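Local coordinates for Lin2111 protein (Listeria innocua, PDB 3EDP), which is of unknown function but probably binds DNA and regulates transcription as a GntR-type regulator, at residues 183-188 and 197-202; 138-143 and 221-226; 98-103 and 131-136. One frame throughout, in Å; residues are numbered along the deposited sequence.

Contact 1 of 3, residues 183-188 and 197-202; sequences LILAGN and NENDPV
An antiparallel connection of the UTRA-type sheet is closed here: strand 176-185 ends, the chain passes through helix 188-194, and strand 201-211 returns beside it after a type II beta turn at Asn-197 to Asp-200. Ile-184 and Val-202 form the hydrogen-bonded pair, with Ile-184 N giving a nearly straight bond of 2.8 Å to Val-202 O and Val-202 N bonding to Ile-184 O at 2.7 Å. On their shared face CG1 of Ile-184 lies 4.0 Å from CB of Val-202, and both side chains reach Tyr-223. Leu-183 packs on Leu-183 of the second subunit. Beyond the strand end, Ala-186 N bonds to Asp-200 O at 2.7 Å, while the Ala-186 methyl rests on CG2 of Val-202. A weak bond from Asn-199 N to Ala-186 O extends this pairing into the turn. On the other face CD2 of Leu-185 packs against CA and CB of Asn-199, whose CG is anti to its carbonyl carbon (chi1 -60°), bringing ND2 to 3.6 Å from the same CD2. Besides the turn's own bond from Asp-200 N to Asn-197 O, OD2 of Asp-200 takes the N-H of Asn-197 at 2.8 Å, from above the carboxylate plane.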
# COMPACT_ATOMS: atom_id res chain seq x y z
N LEU A 183 -1.69 17.83 1.07
CA LEU A 183 -1.15 18.71 2.10
C LEU A 183 -2.33 19.37 2.80
O LEU A 183 -3.20 19.92 2.13
CB LEU A 183 -0.29 19.81 1.48
CG LEU A 183 1.20 19.57 1.33
CD1 LEU A 183 1.82 20.74 0.57
CD2 LEU A 183 1.85 19.40 2.69
N ILE A 184 -2.38 19.30 4.12
CA ILE A 184 -3.44 19.96 4.87
C ILE A 184 -2.87 20.79 6.01
O ILE A 184 -1.67 20.72 6.33
CB ILE A 184 -4.47 18.94 5.45
CG1 ILE A 184 -3.82 18.03 6.49
CG2 ILE A 184 -5.11 18.11 4.34
CD1 ILE A 184 -4.81 17.17 7.25
N LEU A 185 -3.74 21.59 6.62
CA LEU A 185 -3.40 22.34 7.82
C LEU A 185 -3.60 21.42 9.01
O LEU A 185 -4.55 20.63 9.04
CB LEU A 185 -4.32 23.56 7.94
CG LEU A 185 -4.10 24.68 6.92
CD1 LEU A 185 -5.39 25.44 6.64
CD2 LEU A 185 -3.02 25.64 7.40
N ALA A 186 -2.71 21.51 9.99
CA ALA A 186 -2.84 20.71 11.20
C ALA A 186 -4.12 21.07 11.95
O ALA A 186 -4.40 22.24 12.22
CB ALA A 186 -1.62 20.90 12.10
N GLY A 187 -4.91 20.04 12.25
CA GLY A 187 -6.11 20.20 13.06
C GLY A 187 -5.87 19.74 14.48
O GLY A 187 -4.73 19.47 14.86
N ASN A 188 -6.93 19.65 15.27
CA ASN A 188 -6.79 19.28 16.68
C ASN A 188 -6.10 17.94 16.89
O ASN A 188 -5.23 17.81 17.76
CB ASN A 188 -8.16 19.29 17.38
CG ASN A 188 -8.90 20.60 17.18
OD1 ASN A 188 -9.42 20.88 16.10
ND2 ASN A 188 -8.95 21.42 18.23
N ASN A 197 1.70 22.87 15.80
CA ASN A 197 0.92 24.07 16.06
C ASN A 197 -0.22 24.18 15.06
O ASN A 197 -0.13 23.62 13.97
CB ASN A 197 1.81 25.31 15.96
CG ASN A 197 2.93 25.30 16.98
OD1 ASN A 197 2.82 24.68 18.04
ND2 ASN A 197 4.02 25.98 16.66
N GLU A 198 -1.28 24.89 15.42
CA GLU A 198 -2.38 25.10 14.49
C GLU A 198 -1.85 25.61 13.15
O GLU A 198 -0.98 26.47 13.10
CB GLU A 198 -3.42 26.07 15.04
CG GLU A 198 -4.66 25.39 15.59
CD GLU A 198 -5.90 26.26 15.50
OE1 GLU A 198 -5.85 27.42 15.95
OE2 GLU A 198 -6.92 25.78 14.96
N ASN A 199 -2.39 25.04 12.08
CA ASN A 199 -2.06 25.47 10.73
C ASN A 199 -0.65 25.12 10.27
O ASN A 199 -0.20 25.57 9.21
CB ASN A 199 -2.34 26.97 10.56
CG ASN A 199 -3.79 27.31 10.82
OD1 ASN A 199 -4.11 28.40 11.29
ND2 ASN A 199 -4.68 26.37 10.53
N ASP A 200 0.06 24.32 11.06
CA ASP A 200 1.29 23.70 10.56
C ASP A 200 0.89 22.81 9.39
O ASP A 200 -0.17 22.19 9.42
CB ASP A 200 1.97 22.88 11.66
CG ASP A 200 2.87 23.74 12.55
OD1 ASP A 200 3.10 24.92 12.21
OD2 ASP A 200 3.36 23.22 13.59
N PRO A 201 1.73 22.76 8.34
CA PRO A 201 1.44 21.92 7.17
C PRO A 201 1.66 20.44 7.45
O PRO A 201 2.66 20.06 8.06
CB PRO A 201 2.46 22.39 6.13
CG PRO A 201 3.57 22.97 6.92
CD PRO A 201 2.99 23.51 8.20
N VAL A 202 0.74 19.61 6.97
CA VAL A 202 0.80 18.18 7.24
C VAL A 202 0.53 17.38 5.96
O VAL A 202 -0.37 17.72 5.20
CB VAL A 202 -0.24 17.79 8.31
CG1 VAL A 202 -0.33 16.28 8.44
CG2 VAL A 202 0.11 18.44 9.65

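Contact 2 of 3, residues 138-143 and 221-226; sequences ATLDRL and YHYEDA
This is a buried antiparallel strand pairing in the middle of the six-stranded UTRA-type sheet, where strand 137-146 meets strand 215-225 at 167°, although 77 residues separate the two segments. Leu-140 with Tyr-223 and Arg-142 with Tyr-221 are the hydrogen-bonded pairs; Arg-142 N to Tyr-221 O and Tyr-221 N to Arg-142 O are both 2.8 Å. Past the last direct bond a water links Asp-225 N to Ala-138 O. Between the two pairs sits the non-hydrogen-bonded pair Asp-141 and His-222. ND1 of His-222 donates to OD2 of Asp-141 at 2.7 Å, on the syn side of a carboxylate turned 48° from the ring. At the other end of the imidazole, NE2 of His-222 donates to OE2 of Glu-224 at 2.7 Å. Both acceptors lie near the ring plane, so two carboxylates fix the ring's rotation and would probably favour a doubly protonated, positive histidine. CB of Thr-139 approaches CE1 of His-222 to 3.6 Å, and CG2 of Thr-139 runs alongside CG of Glu-224. On the reverse face Arg-142 bends at chi2 and chi3, bringing NH1 to 3.8 Å from CD2 of Tyr-221, while NH2 forms a salt bridge with Glu-189. That face, with Leu-140 and Tyr-223, is covered by helix 188-194 through Gln-190, Asn-193 and Met-194; strands 124-134 and 201-211 flank the pair.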
# COMPACT_ATOMS: atom_id res chain seq x y z
N ALA A 138 6.46 12.68 15.48
CA ALA A 138 5.42 11.67 15.61
C ALA A 138 4.46 11.67 14.42
O ALA A 138 4.08 12.71 13.89
CB ALA A 138 4.65 11.88 16.91
N THR A 139 4.08 10.47 13.99
CA THR A 139 3.07 10.32 12.97
C THR A 139 1.79 9.79 13.61
O THR A 139 1.81 9.22 14.70
CB THR A 139 3.51 9.35 11.87
OG1 THR A 139 3.69 8.05 12.44
CG2 THR A 139 4.83 9.83 11.23
N LEU A 140 0.68 9.98 12.91
CA LEU A 140 -0.62 9.58 13.44
C LEU A 140 -1.35 8.76 12.38
O LEU A 140 -1.44 9.17 11.22
CB LEU A 140 -1.43 10.81 13.82
CG LEU A 140 -2.89 10.58 14.19
CD1 LEU A 140 -2.97 9.88 15.53
CD2 LEU A 140 -3.63 11.91 14.25
N ASP A 141 -1.87 7.61 12.78
CA ASP A 141 -2.63 6.77 11.87
C ASP A 141 -4.04 6.57 12.38
O ASP A 141 -4.26 6.40 13.57
CB ASP A 141 -1.96 5.41 11.67
CG ASP A 141 -0.84 5.47 10.65
OD1 ASP A 141 -1.03 4.92 9.54
OD2 ASP A 141 0.21 6.08 10.94
N ARG A 142 -4.99 6.60 11.45
CA ARG A 142 -6.36 6.23 11.77
C ARG A 142 -6.83 5.17 10.78
O ARG A 142 -6.69 5.33 9.56
CB ARG A 142 -7.27 7.45 11.79
CG ARG A 142 -8.74 7.14 11.53
CD ARG A 142 -9.67 7.86 12.51
NE ARG A 142 -9.14 9.15 12.96
CZ ARG A 142 -8.95 10.21 12.18
NH1 ARG A 142 -9.23 10.15 10.88
NH2 ARG A 142 -8.47 11.33 12.70
N LEU A 143 -7.37 4.08 11.32
CA LEU A 143 -7.88 2.96 10.54
C LEU A 143 -9.37 2.78 10.79
O LEU A 143 -9.85 2.87 11.93
CB LEU A 143 -7.20 1.67 10.98
CG LEU A 143 -5.91 1.17 10.35
CD1 LEU A 143 -4.75 2.10 10.68
CD2 LEU A 143 -5.64 -0.25 10.83
N TYR A 221 -5.87 6.52 7.20
CA TYR A 221 -5.37 7.88 7.03
C TYR A 221 -4.08 7.96 7.82
O TYR A 221 -4.05 7.62 9.00
CB TYR A 221 -6.36 8.92 7.55
CG TYR A 221 -7.71 8.87 6.87
CD1 TYR A 221 -7.85 9.30 5.55
CD2 TYR A 221 -8.83 8.40 7.53
CE1 TYR A 221 -9.08 9.25 4.92
CE2 TYR A 221 -10.06 8.36 6.91
CZ TYR A 221 -10.19 8.79 5.60
OH TYR A 221 -11.41 8.75 4.98
N HIS A 222 -3.02 8.38 7.15
CA HIS A 222 -1.72 8.51 7.79
C HIS A 222 -1.26 9.96 7.67
O HIS A 222 -1.36 10.56 6.59
CB HIS A 222 -0.72 7.56 7.12
CG HIS A 222 0.70 7.78 7.55
ND1 HIS A 222 1.19 7.31 8.75
CD2 HIS A 222 1.73 8.41 6.94
CE1 HIS A 222 2.47 7.64 8.86
NE2 HIS A 222 2.82 8.31 7.78
N TYR A 223 -0.78 10.53 8.77
CA TYR A 223 -0.40 11.94 8.80
C TYR A 223 1.06 12.09 9.20
O TYR A 223 1.52 11.44 10.14
CB TYR A 223 -1.25 12.70 9.81
CG TYR A 223 -2.74 12.67 9.55
CD1 TYR A 223 -3.36 13.69 8.83
CD2 TYR A 223 -3.53 11.64 10.04
CE1 TYR A 223 -4.72 13.67 8.60
CE2 TYR A 223 -4.89 11.61 9.80
CZ TYR A 223 -5.48 12.63 9.08
OH TYR A 223 -6.83 12.61 8.85
N GLU A 224 1.77 12.98 8.49
CA GLU A 224 3.16 13.28 8.82
C GLU A 224 3.40 14.78 8.72
O GLU A 224 2.85 15.45 7.84
CB GLU A 224 4.12 12.59 7.86
CG GLU A 224 4.20 11.09 7.99
CD GLU A 224 5.16 10.46 6.98
OE1 GLU A 224 5.89 11.21 6.28
OE2 GLU A 224 5.19 9.22 6.88
N ASP A 225 4.25 15.28 9.60
CA ASP A 225 4.70 16.66 9.56
C ASP A 225 5.32 16.94 8.18
O ASP A 225 6.18 16.20 7.71
CB ASP A 225 5.73 16.87 10.68
CG ASP A 225 6.20 18.31 10.79
OD1 ASP A 225 5.80 19.15 9.95
OD2 ASP A 225 6.98 18.58 11.72
N ALA A 226 4.86 17.99 7.50
CA ALA A 226 5.38 18.32 6.17
C ALA A 226 6.46 19.41 6.20
O ALA A 226 6.96 19.82 5.16
CB ALA A 226 4.24 18.72 5.24
O HOH W 1 5.50 13.62 11.48

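Contact 3 of 3, residues 98-103 and 131-136; sequences KKDIKD and VQKSEH
Lys-99 and Gln-132 run alongside each other in the same direction at an outermost strand of the UTRA-type sheet, where strand 99-108 runs antiparallel to strand 124-134. Both chains are extended beyond CG, and the flat amide of Gln-132 stands beside the lysine methylenes, with CE of Lys-99 3.8 Å from OE1 of Gln-132. The ammonium group of Lys-99 reaches past this amide to the backbone carbonyls of Ile-160 and Ile-161. On the reverse face, Lys-102 crosses Val-131 at an angle, its CG 4.0 Å from the valine CG2. The lysine chain then folds back at chi2 and chi3 (-87° and 90°), which carries NZ to the carboxylate of Asp-100 two residues earlier. Asp-100 itself pairs with Val-131 through two backbone bonds, Asp-100 N to Val-131 O at 2.9 Å and Val-131 N to Asp-100 O at 3.0 Å. Just beyond this pair Lys-102 and Asp-103 both face Lys-129, a classic beta bulge that interrupts the regular pairing. Lys-102 forms a short salt bridge with Asp-100, its NZ meeting OD2 at 2.6 Å from above the carboxylate plane, while NZ of Lys-133 stops 4.3 Å from the same oxygen.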
# COMPACT_ATOMS: atom_id res chain seq x y z
N LYS A 98 8.04 2.50 18.43
CA LYS A 98 7.01 1.47 18.39
C LYS A 98 5.66 2.14 18.19
O LYS A 98 5.58 3.36 18.05
CB LYS A 98 7.02 0.65 19.68
CG LYS A 98 8.31 -0.11 19.92
CD LYS A 98 8.45 -1.28 18.96
CE LYS A 98 9.91 -1.62 18.72
NZ LYS A 98 10.68 -1.73 19.99
N LYS A 99 4.59 1.34 18.18
CA LYS A 99 3.26 1.87 17.95
C LYS A 99 2.47 1.98 19.24
O LYS A 99 2.42 1.04 20.03
CB LYS A 99 2.52 1.03 16.91
CG LYS A 99 3.27 0.94 15.58
CD LYS A 99 2.45 0.28 14.50
CE LYS A 99 3.21 0.29 13.18
NZ LYS A 99 2.50 -0.45 12.10
N ASP A 100 1.85 3.14 19.45
CA ASP A 100 1.14 3.45 20.68
C ASP A 100 -0.33 3.71 20.40
O ASP A 100 -0.69 4.73 19.80
CB ASP A 100 1.77 4.67 21.35
CG ASP A 100 1.10 5.04 22.67
OD1 ASP A 100 0.56 4.14 23.34
OD2 ASP A 100 1.13 6.24 23.03
N ILE A 101 -1.19 2.78 20.82
CA ILE A 101 -2.63 2.91 20.56
C ILE A 101 -3.28 3.99 21.42
O ILE A 101 -3.12 4.01 22.64
CB ILE A 101 -3.36 1.56 20.75
CG1 ILE A 101 -2.72 0.47 19.91
CG2 ILE A 101 -4.83 1.70 20.39
CD1 ILE A 101 -3.49 -0.82 19.91
N LYS A 102 -4.01 4.89 20.78
CA LYS A 102 -4.66 5.98 21.48
C LYS A 102 -6.15 5.70 21.66
O LYS A 102 -6.75 6.11 22.65
CB LYS A 102 -4.51 7.29 20.68
CG LYS A 102 -3.09 7.62 20.26
CD LYS A 102 -2.33 8.38 21.32
CE LYS A 102 -1.60 7.45 22.27
NZ LYS A 102 -0.64 8.20 23.13
N ASP A 103 -6.73 5.01 20.70
CA ASP A 103 -8.17 4.82 20.63
C ASP A 103 -8.49 3.54 19.88
O ASP A 103 -7.87 3.23 18.85
CB ASP A 103 -8.82 5.99 19.88
CG ASP A 103 -9.34 7.06 20.81
OD1 ASP A 103 -9.93 6.70 21.85
OD2 ASP A 103 -9.16 8.25 20.49
N VAL A 131 -0.20 6.12 17.18
CA VAL A 131 0.84 7.12 17.01
C VAL A 131 2.18 6.41 17.02
O VAL A 131 2.34 5.36 17.66
CB VAL A 131 0.78 8.18 18.14
CG1 VAL A 131 2.14 8.82 18.34
CG2 VAL A 131 -0.28 9.23 17.84
N GLN A 132 3.14 6.97 16.31
CA GLN A 132 4.43 6.32 16.13
C GLN A 132 5.50 7.40 16.07
O GLN A 132 5.36 8.37 15.32
CB GLN A 132 4.39 5.54 14.83
CG GLN A 132 5.48 4.51 14.65
CD GLN A 132 5.28 3.73 13.37
OE1 GLN A 132 4.30 3.93 12.65
NE2 GLN A 132 6.22 2.83 13.07
N LYS A 133 6.56 7.25 16.86
CA LYS A 133 7.68 8.18 16.78
C LYS A 133 8.52 7.87 15.54
O LYS A 133 8.80 6.71 15.25
CB LYS A 133 8.55 8.11 18.04
CG LYS A 133 7.90 8.73 19.28
CD LYS A 133 6.48 8.21 19.47
CE LYS A 133 5.97 8.43 20.89
NZ LYS A 133 4.71 7.67 21.13
N SER A 134 8.90 8.91 14.80
CA SER A 134 9.67 8.72 13.57
C SER A 134 10.83 9.71 13.46
O SER A 134 11.23 10.33 14.45
CB SER A 134 8.76 8.84 12.34
OG SER A 134 8.53 10.19 11.99
N GLU A 135 11.36 9.85 12.25
CA GLU A 135 12.48 10.74 12.00
C GLU A 135 12.09 12.20 12.19
O GLU A 135 12.70 12.91 13.00
CB GLU A 135 13.03 10.52 10.59
CG GLU A 135 11.97 10.52 9.49
CD GLU A 135 12.57 10.43 8.10
OE1 GLU A 135 13.79 10.70 7.95
OE2 GLU A 135 11.83 10.09 7.15
N HIS A 136 11.08 12.65 11.46
CA HIS A 136 10.63 14.03 11.53
C HIS A 136 9.44 14.18 12.48
O HIS A 136 8.47 14.88 12.17
CB HIS A 136 10.29 14.56 10.13
CG HIS A 136 10.11 16.05 10.08
ND1 HIS A 136 10.98 16.92 10.68
CD2 HIS A 136 9.17 16.81 9.47
CE1 HIS A 136 10.58 18.16 10.46
NE2 HIS A 136 9.49 18.12 9.72

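In the fold
All three contacts join neighbouring strands of one antiparallel sheet, with contact 2 in its middle and contacts 1 and 3 at its two outermost strands. Contact 2 is buried and combines backbone pairing with a histidine held by carboxylates; contact 1 is partly buried and relies on backbone bonds and small apolar contacts; contact 3 lies at the surface, where lysine chains and a salt bridge accompany the backbone bonds. Contact 2 touches both others: Pro-201 O probably bonds to Ala-226 N on one side and Thr-139 N to Gln-132 O on the other. Contacts 1 and 3 do not meet. Helix 188-194, which connects the strands of contact 1, also packs on residues of contacts 2 and 3.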